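Local coordinates for uncharacterized protein Atu1656 (Agrobacterium tumefaciens, PDB 2OJH), which is of unknown function but belongs to the TolB family and folds as a six-bladed beta-propeller, at residues R201-D205 against G206-E210. Sequence-based numbering, arbitrary orientation. Where two conformers were deposited one is given.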
loop_
_atom_site.group_PDB
_atom_site.type_symbol
_atom_site.label_atom_id
_atom_site.label_comp_id
_atom_site.label_asym_id
_atom_site.label_seq_id
_atom_site.Cartn_x
_atom_site.Cartn_y
_atom_site.Cartn_z
ATOM N N ARG A 201 7.614 13.588 1.179
ATOM C CA ARG A 201 8.074 12.795 2.302
ATOM C C ARG A 201 8.189 13.629 3.577
ATOM O O ARG A 201 8.554 14.786 3.525
ATOM C CB ARG A 201 9.387 12.069 1.968
ATOM C CG ARG A 201 10.586 12.968 1.719
ATOM C CD ARG A 201 11.840 12.127 1.528
ATOM N NE ARG A 201 13.041 12.948 1.564
ATOM C CZ ARG A 201 14.280 12.494 1.392
ATOM N NH1 ARG A 201 15.296 13.347 1.453
ATOM N NH2 ARG A 201 14.504 11.202 1.162
ATOM N N VAL A 202 7.857 13.017 4.717
ATOM C CA VAL A 202 7.941 13.687 6.011
ATOM C C VAL A 202 8.865 12.877 6.925
ATOM O O VAL A 202 8.882 11.643 6.844
ATOM C CB VAL A 202 6.520 13.875 6.664
ATOM C CG1 VAL A 202 5.821 12.521 6.949
ATOM C CG2 VAL A 202 6.605 14.740 7.925
ATOM N N ARG A 203 9.632 13.548 7.787
ATOM C CA ARG A 203 10.469 12.816 8.748
ATOM C C ARG A 203 9.579 12.049 9.721
ATOM O O ARG A 203 8.488 12.523 10.060
ATOM C CB ARG A 203 11.362 13.773 9.552
ATOM C CG ARG A 203 12.423 14.529 8.756
ATOM C CD ARG A 203 13.501 13.631 8.198
ATOM N NE ARG A 203 13.859 12.524 9.077
ATOM C CZ ARG A 203 14.664 12.629 10.124
ATOM N NH1 ARG A 203 14.920 11.552 10.856
ATOM N NH2 ARG A 203 15.209 13.796 10.441
ATOM N N VAL A 204 10.032 10.899 10.212
ATOM C CA VAL A 204 9.181 10.131 11.132
ATOM C C VAL A 204 8.866 10.924 12.392
ATOM O O VAL A 204 7.828 10.704 13.005
ATOM C CB VAL A 204 9.703 8.684 11.471
ATOM C CG1 VAL A 204 9.880 7.870 10.204
ATOM C CG2 VAL A 204 10.967 8.727 12.247
ATOM N N ASP A 205 9.730 11.881 12.747
ATOM C CA ASP A 205 9.463 12.758 13.902
ATOM C C ASP A 205 8.595 13.964 13.542
ATOM O O ASP A 205 8.291 14.797 14.390
ATOM C CB ASP A 205 10.764 13.206 14.586
ATOM C CG ASP A 205 11.536 14.256 13.787
ATOM O OD1 ASP A 205 11.085 14.674 12.695
ATOM O OD2 ASP A 205 12.616 14.667 14.264
ATOM N N GLY A 206 8.223 14.069 12.274
ATOM C CA GLY A 206 7.289 15.096 11.839
ATOM C C GLY A 206 7.891 16.426 11.447
ATOM O O GLY A 206 7.158 17.337 11.049
ATOM N N SER A 207 9.197 16.569 11.682
ATOM C CA SER A 207 9.813 17.886 11.896
ATOM C C SER A 207 10.139 18.625 10.605
ATOM O O SER A 207 10.311 19.861 10.592
ATOM C CB SER A 207 11.076 17.751 12.750
ATOM O OG SER A 207 12.047 16.970 12.076
ATOM N N SER A 208 10.256 17.856 9.531
ATOM C CA SER A 208 10.394 18.426 8.212
ATOM C C SER A 208 9.639 17.567 7.212
ATOM O O SER A 208 9.365 16.383 7.448
ATOM C CB SER A 208 11.857 18.619 7.803
ATOM O OG SER A 208 12.421 17.445 7.255
ATOM N N VAL A 209 9.281 18.214 6.103
ATOM C CA VAL A 209 8.516 17.627 5.004
ATOM C C VAL A 209 9.064 18.253 3.716
ATOM O O VAL A 209 9.536 19.392 3.731
ATOM C CB VAL A 209 6.983 17.905 5.170
ATOM C CG1 VAL A 209 6.670 19.414 5.104
ATOM C CG2 VAL A 209 6.140 17.121 4.155
ATOM N N GLU A 210 9.014 17.516 2.612
ATOM C CA GLU A 210 9.545 18.011 1.323
ATOM C C GLU A 210 8.942 17.313 0.103
ATOM O O GLU A 210 8.505 16.169 0.185
ATOM C CB GLU A 210 11.074 17.946 1.287
ATOM C CG GLU A 210 11.617 16.580 1.567
ATOM C CD GLU A 210 13.134 16.568 1.767
ATOM O OE1 GLU A 210 13.690 17.467 2.441
ATOM O OE2 GLU A 210 13.775 15.648 1.252
#
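R201 and E210 form an antiparallel hydrogen-bonded pair and V202 and V209 the adjoining non-hydrogen-bonded pair, which defines a beta hairpin: strand 198-203 returns as 209-211, the outermost strand of a four-stranded propeller blade. Two backbone bonds link the first pair, R201 N to E210 O and E210 N to R201 O, both 2.9 Å, and R203 N adds a third to S208 O. The chain reverses through a type I turn from R203 to G206, closed by G206 N on R203 O at 2.7 Å; G206 takes a positive phi, in which the absence of a CB avoids a clash with D205 O. D205 braces the loop through OD1, which accepts S207 N at 2.9 Å; a further bond from S207 OG belongs to one of two modelled conformers and is less certain. V202 and V209 share the face toward F189 of strand 186-191, V202 CB lying 4.1 Å from V209 CG2 in the modelled conformer. On the other face R201 and E210 run side by side, each with CG between backbone N and carbonyl carbon (chi1 65° and 56°) and extended beyond. The R201 guanidinium also meets W186 in a cation-pi contact, and its NH2 is hydrogen-bonded to Y188 OH. Its NE and NH1 converge on the same oxygen, E210 OE2, each at 2.8 Å, with guanidinium and carboxylate planes 26° apart.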